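Local coordinates for Aureochrome1-like protein (Ochromonas danica, PDB 6I20), which probably senses blue light through a flavin mononucleotide held in a PAS-type LOV domain, as aureochrome photoreceptors do, at residues F18-P23 / V109-G114; I25-I30 / N52-Q57; P63-K68 / V81-Y86. All blocks are in the same frame, centred on the assembly; numbering follows the deposited sequence. Where two conformers were deposited one is given.

In the fold
The three contacts frame one flavin pocket, and each uses the chemistry suited to its place. Contacts 1 and 3 are buried and both reach the same antiparallel sheet. Contact 1 joins two neighbouring strands by backbone bonds, whereas contact 3 lays a helix on the edge strand 79-86 with carbon-to-carbon packing. Contact 2 is only partly buried and joins two loops by a salt bridge and a side-chain amide hydrogen bond. It adjoins both others: Ser21 meets Asn28, and Leu56 bonds by its backbone to Tyr86. Contacts 1 and 3 do not touch, their nearest atoms lying about 10 Å apart on opposite sides of the chain's centre.

Contact 1: residues F18-P23 / V109-G114; sequences FVISDP and VVNYLG. With FMN (flavin mononucleotide), chain E.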
loop_
_atom_site.group_PDB
_atom_site.type_symbol
_atom_site.label_atom_id
_atom_site.label_comp_id
_atom_site.label_asym_id
_atom_site.label_seq_id
_atom_site.Cartn_x
_atom_site.Cartn_y
_atom_site.Cartn_z
ATOM N N PHE A 18 -3.094 0.109 6.554
ATOM C CA PHE A 18 -3.437 0.639 5.269
ATOM C C PHE A 18 -3.023 2.093 5.179
ATOM O O PHE A 18 -2.805 2.766 6.195
ATOM C CB PHE A 18 -4.952 0.470 4.980
ATOM C CG PHE A 18 -5.842 1.318 5.856
ATOM C CD1 PHE A 18 -6.224 0.851 7.114
ATOM C CD2 PHE A 18 -6.234 2.609 5.470
ATOM C CE1 PHE A 18 -7.018 1.630 7.952
ATOM C CE2 PHE A 18 -7.022 3.387 6.322
ATOM C CZ PHE A 18 -7.378 2.902 7.571
ATOM N N VAL A 19 -2.979 2.552 3.919
ATOM C CA VAL A 19 -2.790 3.949 3.577
ATOM C C VAL A 19 -3.755 4.339 2.476
ATOM O O VAL A 19 -4.276 3.483 1.757
ATOM C CB VAL A 19 -1.350 4.274 3.095
ATOM C CG1 VAL A 19 -0.341 3.958 4.180
ATOM C CG2 VAL A 19 -1.018 3.568 1.828
ATOM N N ILE A 20 -4.003 5.636 2.378
ATOM C CA ILE A 20 -4.779 6.247 1.301
ATOM C C ILE A 20 -3.855 7.241 0.592
ATOM O O ILE A 20 -3.207 8.055 1.277
ATOM C CB ILE A 20 -6.002 7.018 1.868
ATOM C CG1 ILE A 20 -6.801 6.118 2.822
ATOM C CG2 ILE A 20 -6.857 7.519 0.728
ATOM C CD1 ILE A 20 -7.340 4.875 2.156
ATOM N N SER A 21 -3.809 7.192 -0.748
ATOM C CA SER A 21 -3.017 8.149 -1.520
ATOM C C SER A 21 -3.938 9.035 -2.341
ATOM O O SER A 21 -5.132 8.722 -2.518
ATOM C CB SER A 21 -2.028 7.455 -2.460
ATOM O OG SER A 21 -2.689 6.933 -3.620
ATOM N N ASP A 22 -3.412 10.137 -2.832
ATOM C CA ASP A 22 -4.152 11.086 -3.662
ATOM C C ASP A 22 -3.418 11.345 -4.971
ATOM O O ASP A 22 -2.430 12.079 -4.986
ATOM C CB ASP A 22 -4.389 12.402 -2.911
ATOM C CG ASP A 22 -5.287 13.392 -3.673
ATOM O OD1 ASP A 22 -5.466 13.270 -4.898
ATOM O OD2 ASP A 22 -5.827 14.318 -3.021
ATOM N N PRO A 23 -3.903 10.779 -6.085
ATOM C CA PRO A 23 -3.184 10.895 -7.341
ATOM C C PRO A 23 -3.205 12.278 -7.974
ATOM O O PRO A 23 -2.460 12.521 -8.901
ATOM C CB PRO A 23 -3.846 9.871 -8.231
ATOM C CG PRO A 23 -5.252 9.791 -7.703
ATOM C CD PRO A 23 -5.118 9.934 -6.221
ATOM N N VAL A 109 -11.643 8.020 -10.309
ATOM C CA VAL A 109 -10.747 7.674 -9.215
ATOM C C VAL A 109 -10.479 8.948 -8.414
ATOM O O VAL A 109 -9.953 9.947 -8.945
ATOM C CB VAL A 109 -9.437 7.043 -9.726
ATOM C CG1 VAL A 109 -8.494 6.786 -8.578
ATOM C CG2 VAL A 109 -9.767 5.788 -10.513
ATOM N N VAL A 110 -10.764 8.914 -7.121
ATOM C CA VAL A 110 -10.515 10.039 -6.235
ATOM C C VAL A 110 -9.303 9.744 -5.371
ATOM O O VAL A 110 -8.476 10.638 -5.103
ATOM C CB VAL A 110 -11.756 10.370 -5.363
ATOM C CG1 VAL A 110 -11.493 11.556 -4.456
ATOM C CG2 VAL A 110 -12.925 10.731 -6.257
ATOM N N ASN A 111 -9.159 8.532 -4.904
ATOM C CA ASN A 111 -8.050 8.137 -4.041
ATOM C C ASN A 111 -7.674 6.700 -4.368
ATOM O O ASN A 111 -8.459 5.967 -5.001
ATOM C CB ASN A 111 -8.407 8.227 -2.540
ATOM C CG ASN A 111 -8.586 9.646 -2.042
ATOM O OD1 ASN A 111 -9.722 10.094 -1.792
ATOM N ND2 ASN A 111 -7.483 10.376 -1.850
ATOM N N TYR A 112 -6.494 6.262 -3.907
ATOM C CA TYR A 112 -6.186 4.845 -3.878
ATOM C C TYR A 112 -6.050 4.356 -2.453
ATOM O O TYR A 112 -5.565 5.085 -1.577
ATOM C CB TYR A 112 -4.869 4.540 -4.614
ATOM C CG TYR A 112 -4.958 4.789 -6.091
ATOM C CD1 TYR A 112 -5.548 3.875 -6.936
ATOM C CD2 TYR A 112 -4.415 5.921 -6.661
ATOM C CE1 TYR A 112 -5.648 4.117 -8.292
ATOM C CE2 TYR A 112 -4.508 6.157 -8.022
ATOM C CZ TYR A 112 -5.133 5.273 -8.840
ATOM O OH TYR A 112 -5.218 5.537 -10.200
ATOM N N LEU A 113 -6.510 3.123 -2.237
ATOM C CA LEU A 113 -6.365 2.426 -0.990
ATOM C C LEU A 113 -5.271 1.394 -1.150
ATOM O O LEU A 113 -5.274 0.653 -2.130
ATOM C CB LEU A 113 -7.686 1.702 -0.663
ATOM C CG LEU A 113 -7.683 0.750 0.524
ATOM C CD1 LEU A 113 -7.426 1.505 1.802
ATOM C CD2 LEU A 113 -9.006 -0.008 0.578
ATOM N N GLY A 114 -4.378 1.309 -0.162
ATOM C CA GLY A 114 -3.394 0.236 -0.140
ATOM C C GLY A 114 -3.430 -0.438 1.205
ATOM O O GLY A 114 -3.397 0.227 2.239
HETATM N N1 FMN E . 4.722 0.032 -2.520
HETATM C C2 FMN E . 5.310 -0.751 -1.590
HETATM O O2 FMN E . 6.443 -1.222 -1.846
HETATM N N3 FMN E . 4.747 -1.034 -0.390
HETATM C C4 FMN E . 3.512 -0.561 -0.043
HETATM O O4 FMN E . 2.991 -0.904 1.052
HETATM C C4A FMN E . 2.861 0.299 -0.974
HETATM N N5 FMN E . 1.631 0.826 -0.676
HETATM C C5A FMN E . 1.016 1.566 -1.631
HETATM C C6 FMN E . -0.262 2.110 -1.376
HETATM C C7 FMN E . -0.922 2.858 -2.294
HETATM C C7M FMN E . -2.334 3.408 -1.994
HETATM C C8 FMN E . -0.329 3.130 -3.575
HETATM C C8M FMN E . -1.052 3.940 -4.602
HETATM C C9 FMN E . 0.915 2.616 -3.847
HETATM C C9A FMN E . 1.600 1.825 -2.935
HETATM N N10 FMN E . 2.910 1.348 -3.196
HETATM C C10 FMN E . 3.499 0.546 -2.262
HETATM C "C1'" FMN E . 3.516 1.489 -4.515
HETATM C "C2'" FMN E . 4.357 2.750 -4.737
HETATM O "O2'" FMN E . 3.742 3.837 -4.027
HETATM C "C3'" FMN E . 4.392 3.076 -6.222
HETATM O "O3'" FMN E . 3.069 3.192 -6.772
HETATM C "C4'" FMN E . 5.182 2.102 -7.067
HETATM O "O4'" FMN E . 6.489 1.966 -6.483
HETATM C "C5'" FMN E . 5.349 2.646 -8.526
HETATM O "O5'" FMN E . 5.560 4.098 -8.507
HETATM P P FMN E . 6.345 4.733 -9.764
HETATM O O1P FMN E . 6.503 6.173 -9.467
HETATM O O2P FMN E . 7.625 4.012 -9.861
HETATM O O3P FMN E . 5.423 4.441 -10.941
HETATM O O HOH W 1 -7.315 13.221 -0.921
HETATM O O HOH W 2 -8.005 13.100 -5.958
#
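The Tyr112 ring has Ser21 OG at its edge, in the ring plane, while Pro23 CG comes up obliquely to CE2 at 3.7 Å. One face carries a methyl of its own strand, Val109 CG1, set toward the rim, and C8M of the flavin approaches obliquely. Ser21 OG, 3.4 Å from Tyr112 CB, is turned between the backbone N and the carbonyl carbon (chi1 77°), which sets it against the edge of the tyrosine while it hydrogen-bonds to Asn28. The second flat group, the Asn111 amide, keeps Ser21 O almost exactly in its plane, ND2 to O 3.0 Å. That carbonyl oxygen is gripped twice, since Tyr112 N also donates to it at 3.1 Å and the two donors arrive from opposite faces of the carbonyl plane. Tyr5 takes the other end of the Asn111 amide. Two waters tie the Asp22 carboxylate to Asn111 ND2 and Val110 O, and Asp22 OD1 also bonds to Ser24.

Further along, Val19 and Gly114 form an antiparallel hydrogen-bonded pair, N to O 2.9 Å in both directions. Ile20 and Leu113 are the non-hydrogen-bonded pair between, with their methyls together on the face covered by helix 6-13. On the other face Val19 CG2 lies 3.6 Å from C6 of the flavin and Gly114 N 3.5 Å from C7M; a side chain at Gly114 would point to this face and collide with C6. Strand 109-119, with a classic beta bulge where Val110 and Asn111 both face Leu102, thus pairs with strand 18-21 in the five-stranded antiparallel PAS sheet and receives the dimethylbenzene end of the flavin.

Contact 2: residues I25-I30 / N52-Q57; sequences IPDNPI and NCRFLQ. With FMN (flavin mononucleotide), chain E.
Pro29 and Asn52, CA atoms 4.3 Å apart, are where the two backbones come nearest, just after the type II turn from Ile25 to Asn28 and just before the 3-10 segment 53-56. Beside this point the Asn52 amide works in two directions. Its ND2 donates almost straight to Asp27 O at 2.9 Å, with that oxygen in the amide plane, while its OD1 accepts from the ribityl hydroxyl O2' of the flavin at 2.8 Å and also from Arg54 N, closing an Asx turn.

Asp27 and Arg54 meet end-on from opposite directions. NH1 reaches OD2 at 2.8 Å on its syn lone pair, NH2 reaches OD1 at 2.9 Å on the syn side, and the carboxylate and guanidinium planes are nearly coplanar, 15° apart. A bend at chi3 (68°) brings NH2 round to phosphate oxygen O1P as well, 2.7 Å away. Asn52 OD1 lies over the centre of one guanidinium face, a position that should suit the positive charge. The arginine thus bridges two anions, the Asp27 carboxylate and the flavin phosphate, near the surface. Deeper in, Ile30 CD1 rests against the edge of the Phe55 ring, 4.0 Å from CE2, and beside Cys53 SG. A water links Asn28 O, Cys53 N and flavin O2'.

In one of its two deposited conformers, Cys53 places SG 3.6 Å from flavin C4A. Together with the sequence Asn-Cys-Arg-Phe-Leu-Gln, this is the signature of a LOV domain, where light probably joins the cysteine to that carbon.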
loop_
_atom_site.group_PDB
_atom_site.type_symbol
_atom_site.label_atom_id
_atom_site.label_comp_id
_atom_site.label_asym_id
_atom_site.label_seq_id
_atom_site.Cartn_x
_atom_site.Cartn_y
_atom_site.Cartn_z
ATOM N N ILE A 25 -2.292 14.898 -6.348
ATOM C CA ILE A 25 -1.135 15.632 -5.773
ATOM C C ILE A 25 0.113 15.065 -6.431
ATOM O O ILE A 25 0.201 13.844 -6.645
ATOM C CB ILE A 25 -1.133 15.426 -4.245
ATOM C CG1 ILE A 25 -2.455 15.888 -3.628
ATOM C CG2 ILE A 25 0.040 16.147 -3.620
ATOM C CD1 ILE A 25 -2.575 15.659 -2.137
ATOM N N PRO A 26 1.124 15.909 -6.737
ATOM C CA PRO A 26 2.301 15.337 -7.366
ATOM C C PRO A 26 2.884 14.132 -6.636
ATOM O O PRO A 26 3.024 14.137 -5.410
ATOM C CB PRO A 26 3.315 16.469 -7.341
ATOM C CG PRO A 26 2.543 17.693 -7.059
ATOM C CD PRO A 26 1.152 17.371 -6.676
ATOM N N ASP A 27 3.167 13.107 -7.431
ATOM C CA ASP A 27 3.732 11.864 -7.002
ATOM C C ASP A 27 2.838 10.975 -6.155
ATOM O O ASP A 27 3.319 10.071 -5.498
ATOM C CB ASP A 27 5.083 12.075 -6.280
ATOM C CG ASP A 27 6.019 10.891 -6.460
ATOM O OD1 ASP A 27 5.820 10.075 -7.396
ATOM O OD2 ASP A 27 6.979 10.755 -5.639
ATOM N N ASN A 28 1.533 11.203 -6.228
ATOM C CA ASN A 28 0.562 10.302 -5.617
ATOM C C ASN A 28 0.904 9.922 -4.176
ATOM O O ASN A 28 1.027 8.719 -3.824
ATOM C CB ASN A 28 0.426 9.036 -6.493
ATOM C CG ASN A 28 -0.734 8.143 -6.107
ATOM O OD1 ASN A 28 -1.739 8.593 -5.546
ATOM N ND2 ASN A 28 -0.588 6.869 -6.399
ATOM N N PRO A 29 1.038 10.943 -3.317
ATOM C CA PRO A 29 1.475 10.691 -1.956
ATOM C C PRO A 29 0.375 10.200 -1.022
ATOM O O PRO A 29 -0.829 10.382 -1.279
ATOM C CB PRO A 29 1.921 12.052 -1.508
ATOM C CG PRO A 29 0.967 12.977 -2.183
ATOM C CD PRO A 29 0.821 12.366 -3.546
ATOM N N ILE A 30 0.818 9.669 0.089
ATOM C CA ILE A 30 -0.041 9.246 1.181
ATOM C C ILE A 30 -0.693 10.484 1.816
ATOM O O ILE A 30 -0.014 11.451 2.187
ATOM C CB ILE A 30 0.752 8.487 2.239
ATOM C CG1 ILE A 30 1.362 7.210 1.708
ATOM C CG2 ILE A 30 -0.083 8.202 3.479
ATOM C CD1 ILE A 30 2.449 6.674 2.648
ATOM N N ASN A 52 5.279 9.406 -1.294
ATOM C CA ASN A 52 4.924 8.203 -2.037
ATOM C C ASN A 52 5.422 6.982 -1.272
ATOM O O ASN A 52 6.549 6.982 -0.750
ATOM C CB ASN A 52 5.551 8.254 -3.432
ATOM C CG ASN A 52 5.121 7.104 -4.292
ATOM O OD1 ASN A 52 5.595 5.992 -4.104
ATOM N ND2 ASN A 52 4.203 7.370 -5.227
ATOM N N CYS A 53 4.632 5.916 -1.259
ATOM C CA CYS A 53 4.937 4.709 -0.479
ATOM C C CYS A 53 6.185 3.885 -0.957
ATOM O O CYS A 53 6.605 2.952 -0.275
ATOM C CB CYS A 53 3.659 3.838 -0.366
ATOM S SG CYS A 53 3.386 3.090 1.241
ATOM N N ARG A 54 6.805 4.296 -2.072
ATOM C CA ARG A 54 7.981 3.609 -2.542
ATOM C C ARG A 54 9.126 3.660 -1.549
ATOM O O ARG A 54 10.115 2.945 -1.735
ATOM C CB ARG A 54 8.434 4.129 -3.900
ATOM C CG ARG A 54 9.153 5.450 -3.859
ATOM C CD ARG A 54 9.716 5.845 -5.215
ATOM N NE ARG A 54 8.701 6.151 -6.194
ATOM C CZ ARG A 54 8.072 7.315 -6.290
ATOM N NH1 ARG A 54 8.354 8.333 -5.491
ATOM N NH2 ARG A 54 7.125 7.467 -7.212
ATOM N N PHE A 55 9.077 4.525 -0.540
ATOM C CA PHE A 55 10.105 4.513 0.506
ATOM C C PHE A 55 10.273 3.187 1.237
ATOM O O PHE A 55 11.268 2.945 1.918
ATOM C CB PHE A 55 9.959 5.684 1.518
ATOM C CG PHE A 55 8.711 5.617 2.373
ATOM C CD1 PHE A 55 8.659 4.798 3.488
ATOM C CD2 PHE A 55 7.592 6.381 2.065
ATOM C CE1 PHE A 55 7.516 4.742 4.255
ATOM C CE2 PHE A 55 6.439 6.299 2.828
ATOM C CZ PHE A 55 6.390 5.461 3.905
ATOM N N LEU A 56 9.262 2.332 1.099
ATOM C CA LEU A 56 9.329 0.959 1.654
ATOM C C LEU A 56 10.157 -0.008 0.839
ATOM O O LEU A 56 10.438 -1.111 1.283
ATOM C CB LEU A 56 7.924 0.408 1.875
ATOM C CG LEU A 56 7.072 1.131 2.890
ATOM C CD1 LEU A 56 5.693 0.476 2.961
ATOM C CD2 LEU A 56 7.701 1.147 4.278
ATOM N N GLN A 57 10.575 0.412 -0.360
ATOM C CA GLN A 57 11.300 -0.501 -1.251
ATOM C C GLN A 57 12.808 -0.328 -1.098
ATOM O O GLN A 57 13.271 0.729 -0.686
ATOM C CB GLN A 57 10.881 -0.231 -2.685
ATOM C CG GLN A 57 9.376 -0.457 -2.916
ATOM C CD GLN A 57 8.850 0.176 -4.178
ATOM O OE1 GLN A 57 9.617 0.616 -5.062
ATOM N NE2 GLN A 57 7.502 0.212 -4.305
HETATM N N1 FMN E . 4.722 0.032 -2.520
HETATM C C2 FMN E . 5.310 -0.751 -1.590
HETATM O O2 FMN E . 6.443 -1.222 -1.846
HETATM N N3 FMN E . 4.747 -1.034 -0.390
HETATM C C4 FMN E . 3.512 -0.561 -0.043
HETATM O O4 FMN E . 2.991 -0.904 1.052
HETATM C C4A FMN E . 2.861 0.299 -0.974
HETATM N N5 FMN E . 1.631 0.826 -0.676
HETATM C C5A FMN E . 1.016 1.566 -1.631
HETATM C C6 FMN E . -0.262 2.110 -1.376
HETATM C C7 FMN E . -0.922 2.858 -2.294
HETATM C C7M FMN E . -2.334 3.408 -1.994
HETATM C C8 FMN E . -0.329 3.130 -3.575
HETATM C C8M FMN E . -1.052 3.940 -4.602
HETATM C C9 FMN E . 0.915 2.616 -3.847
HETATM C C9A FMN E . 1.600 1.825 -2.935
HETATM N N10 FMN E . 2.910 1.348 -3.196
HETATM C C10 FMN E . 3.499 0.546 -2.262
HETATM C "C1'" FMN E . 3.516 1.489 -4.515
HETATM C "C2'" FMN E . 4.357 2.750 -4.737
HETATM O "O2'" FMN E . 3.742 3.837 -4.027
HETATM C "C3'" FMN E . 4.392 3.076 -6.222
HETATM O "O3'" FMN E . 3.069 3.192 -6.772
HETATM C "C4'" FMN E . 5.182 2.102 -7.067
HETATM O "O4'" FMN E . 6.489 1.966 -6.483
HETATM C "C5'" FMN E . 5.349 2.646 -8.526
HETATM O "O5'" FMN E . 5.560 4.098 -8.507
HETATM P P FMN E . 6.345 4.733 -9.764
HETATM O O1P FMN E . 6.503 6.173 -9.467
HETATM O O2P FMN E . 7.625 4.012 -9.861
HETATM O O3P FMN E . 5.423 4.441 -10.941
HETATM O O HOH W 3 2.051 6.226 -2.780
#

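Contact 3: residues P63-K68 / V81-Y86; sequences PKAVEK and VVLLNY. With FMN (flavin mononucleotide), chain E.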
loop_
_atom_site.group_PDB
_atom_site.type_symbol
_atom_site.label_atom_id
_atom_site.label_comp_id
_atom_site.label_asym_id
_atom_site.label_seq_id
_atom_site.Cartn_x
_atom_site.Cartn_y
_atom_site.Cartn_z
ATOM N N PRO A 63 11.972 -5.487 -8.883
ATOM C CA PRO A 63 11.387 -4.440 -9.737
ATOM C C PRO A 63 10.178 -4.914 -10.552
ATOM O O PRO A 63 9.347 -4.107 -10.933
ATOM C CB PRO A 63 12.569 -3.983 -10.623
ATOM C CG PRO A 63 13.489 -5.110 -10.568
ATOM C CD PRO A 63 13.363 -5.781 -9.250
ATOM N N LYS A 64 10.112 -6.202 -10.844
ATOM C CA LYS A 64 8.946 -6.735 -11.560
ATOM C C LYS A 64 7.672 -6.652 -10.737
ATOM O O LYS A 64 6.585 -6.428 -11.313
ATOM C CB LYS A 64 9.203 -8.180 -12.018
ATOM C CG LYS A 64 10.354 -8.346 -13.030
ATOM C CD LYS A 64 10.456 -9.773 -13.571
ATOM C CE LYS A 64 11.635 -10.509 -12.965
ATOM N NZ LYS A 64 11.754 -11.941 -13.287
ATOM N N ALA A 65 7.779 -6.765 -9.419
ATOM C CA ALA A 65 6.585 -6.617 -8.569
ATOM C C ALA A 65 6.152 -5.177 -8.598
ATOM O O ALA A 65 4.963 -4.844 -8.640
ATOM C CB ALA A 65 6.864 -7.045 -7.159
ATOM N N VAL A 66 7.130 -4.261 -8.511
ATOM C CA VAL A 66 6.803 -2.842 -8.560
ATOM C C VAL A 66 6.132 -2.482 -9.898
ATOM O O VAL A 66 5.171 -1.699 -9.940
ATOM C CB VAL A 66 8.103 -1.997 -8.306
ATOM C CG1 VAL A 66 7.836 -0.511 -8.439
ATOM C CG2 VAL A 66 8.624 -2.316 -6.919
ATOM N N GLU A 67 6.595 -3.087 -10.977
ATOM C CA GLU A 67 5.996 -2.878 -12.292
ATOM C C GLU A 67 4.550 -3.366 -12.344
ATOM O O GLU A 67 3.694 -2.718 -12.935
ATOM C CB GLU A 67 6.829 -3.544 -13.370
ATOM C CG GLU A 67 6.290 -3.417 -14.776
ATOM C CD GLU A 67 6.145 -2.001 -15.335
ATOM O OE1 GLU A 67 6.825 -1.063 -14.885
ATOM O OE2 GLU A 67 5.333 -1.820 -16.277
ATOM N N LYS A 68 4.276 -4.490 -11.702
ATOM C CA LYS A 68 2.846 -4.947 -11.616
ATOM C C LYS A 68 1.947 -3.931 -10.907
ATOM O O LYS A 68 0.793 -3.666 -11.323
ATOM C CB LYS A 68 2.794 -6.295 -10.897
ATOM C CG LYS A 68 3.330 -7.419 -11.704
ATOM C CD LYS A 68 2.948 -8.772 -11.142
ATOM C CE LYS A 68 3.786 -9.819 -11.832
ATOM N NZ LYS A 68 3.369 -11.202 -11.523
ATOM N N VAL A 81 -0.021 -7.910 -4.992
ATOM C CA VAL A 81 1.380 -8.351 -5.213
ATOM C C VAL A 81 1.960 -8.777 -3.876
ATOM O O VAL A 81 1.468 -8.376 -2.791
ATOM C CB VAL A 81 2.327 -7.293 -5.848
ATOM C CG1 VAL A 81 1.863 -6.878 -7.228
ATOM C CG2 VAL A 81 2.508 -6.117 -4.923
ATOM N N VAL A 82 2.999 -9.582 -3.937
ATOM C CA VAL A 82 3.797 -9.870 -2.750
ATOM C C VAL A 82 5.198 -9.359 -3.076
ATOM O O VAL A 82 5.768 -9.733 -4.103
ATOM C CB VAL A 82 3.811 -11.365 -2.379
ATOM C CG1 VAL A 82 4.805 -11.634 -1.270
ATOM C CG2 VAL A 82 2.411 -11.756 -1.911
ATOM N N LEU A 83 5.719 -8.522 -2.203
ATOM C CA LEU A 83 7.064 -7.962 -2.436
ATOM C C LEU A 83 7.759 -7.686 -1.130
ATOM O O LEU A 83 7.147 -7.517 -0.087
ATOM C CB LEU A 83 6.996 -6.729 -3.336
ATOM C CG LEU A 83 6.673 -5.376 -2.720
ATOM C CD1 LEU A 83 6.742 -4.273 -3.788
ATOM C CD2 LEU A 83 5.304 -5.310 -2.058
ATOM N N LEU A 84 9.098 -7.610 -1.223
ATOM C CA LEU A 84 9.911 -7.339 -0.052
ATOM C C LEU A 84 9.931 -5.851 0.248
ATOM O O LEU A 84 10.177 -5.043 -0.650
ATOM C CB LEU A 84 11.325 -7.861 -0.292
ATOM C CG LEU A 84 12.180 -7.960 0.974
ATOM C CD1 LEU A 84 11.754 -9.139 1.846
ATOM C CD2 LEU A 84 13.669 -8.062 0.624
ATOM N N ASN A 85 9.662 -5.508 1.494
ATOM C CA ASN A 85 9.694 -4.122 1.932
ATOM C C ASN A 85 10.624 -4.009 3.148
ATOM O O ASN A 85 11.049 -4.987 3.751
ATOM C CB ASN A 85 8.294 -3.618 2.310
ATOM C CG ASN A 85 7.447 -3.130 1.158
ATOM O OD1 ASN A 85 6.292 -2.722 1.438
ATOM N ND2 ASN A 85 7.944 -3.051 -0.072
ATOM N N TYR A 86 10.960 -2.755 3.432
ATOM C CA TYR A 86 11.964 -2.364 4.422
ATOM C C TYR A 86 11.338 -1.424 5.456
ATOM O O TYR A 86 10.662 -0.441 5.098
ATOM C CB TYR A 86 13.115 -1.597 3.746
ATOM C CG TYR A 86 13.996 -2.464 2.875
ATOM C CD1 TYR A 86 13.560 -2.913 1.637
ATOM C CD2 TYR A 86 15.282 -2.810 3.280
ATOM C CE1 TYR A 86 14.353 -3.701 0.837
ATOM C CE2 TYR A 86 16.090 -3.578 2.464
ATOM C CZ TYR A 86 15.602 -4.040 1.243
ATOM O OH TYR A 86 16.346 -4.865 0.385
HETATM N N1 FMN E . 4.722 0.032 -2.520
HETATM C C2 FMN E . 5.310 -0.751 -1.590
HETATM O O2 FMN E . 6.443 -1.222 -1.846
HETATM N N3 FMN E . 4.747 -1.034 -0.390
HETATM C C4 FMN E . 3.512 -0.561 -0.043
HETATM O O4 FMN E . 2.991 -0.904 1.052
HETATM C C4A FMN E . 2.861 0.299 -0.974
HETATM N N5 FMN E . 1.631 0.826 -0.676
HETATM C C5A FMN E . 1.016 1.566 -1.631
HETATM C C6 FMN E . -0.262 2.110 -1.376
HETATM C C7 FMN E . -0.922 2.858 -2.294
HETATM C C7M FMN E . -2.334 3.408 -1.994
HETATM C C8 FMN E . -0.329 3.130 -3.575
HETATM C C8M FMN E . -1.052 3.940 -4.602
HETATM C C9 FMN E . 0.915 2.616 -3.847
HETATM C C9A FMN E . 1.600 1.825 -2.935
HETATM N N10 FMN E . 2.910 1.348 -3.196
HETATM C C10 FMN E . 3.499 0.546 -2.262
HETATM C "C1'" FMN E . 3.516 1.489 -4.515
HETATM C "C2'" FMN E . 4.357 2.750 -4.737
HETATM O "O2'" FMN E . 3.742 3.837 -4.027
HETATM C "C3'" FMN E . 4.392 3.076 -6.222
HETATM O "O3'" FMN E . 3.069 3.192 -6.772
HETATM C "C4'" FMN E . 5.182 2.102 -7.067
HETATM O "O4'" FMN E . 6.489 1.966 -6.483
HETATM C "C5'" FMN E . 5.349 2.646 -8.526
HETATM O "O5'" FMN E . 5.560 4.098 -8.507
HETATM P P FMN E . 6.345 4.733 -9.764
HETATM O O1P FMN E . 6.503 6.173 -9.467
HETATM O O2P FMN E . 7.625 4.012 -9.861
HETATM O O3P FMN E . 5.423 4.441 -10.941
#
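Ala65 and Leu83 face each other directly, both with the bond from CA to CB pointing toward the opposite segment, and their CB atoms meet at 3.8 Å. The CA atoms of this pair, 6.3 Å apart, are the nearest across the two segments, and the small alanine permits it. The N-to-C directions of the helix and strand segments differ by 128°.

Val66 points away from the strand, but its CG2 still touches Leu83 CD1 at 4.1 Å, and the two side chains cross obliquely. Leu83 has its CG between the backbone N and the carbonyl carbon (chi1 83°), a torsion that lifts CD1 to the flavin, 3.6 Å from O2. The other Val66 branch, CG1, lies 3.4 Å from ribityl oxygen O4', so this valine touches both the strand and the cofactor. At the other end of the contact, Val81 CG1 lies against Lys68 CB at 3.8 Å; the lysine then carries its chain onward, and its amine makes a long, weak ion pair with Glu131.

Asn85 makes no contact with the helix segment but sits on the same strand, and its amide reads the flavin's pyrimidine edge. OD1 accepts a nearly straight bond from N3 at 2.9 Å, and ND2 donates to O2 at 3.0 Å. ND2 also donates to Leu84 O from well above that carbonyl's plane, while Asn95 donates to OD1, which together fix which way round the amide is turned.

Between helix 63-75 and strand 79-86, then, the chemistry is apolar and depends on shape. The strand's backbone pairs with strand 92-103, while the Asn85 amide directs its bonds to the flavin edge, which is recognised by a donor and an acceptor in matching order.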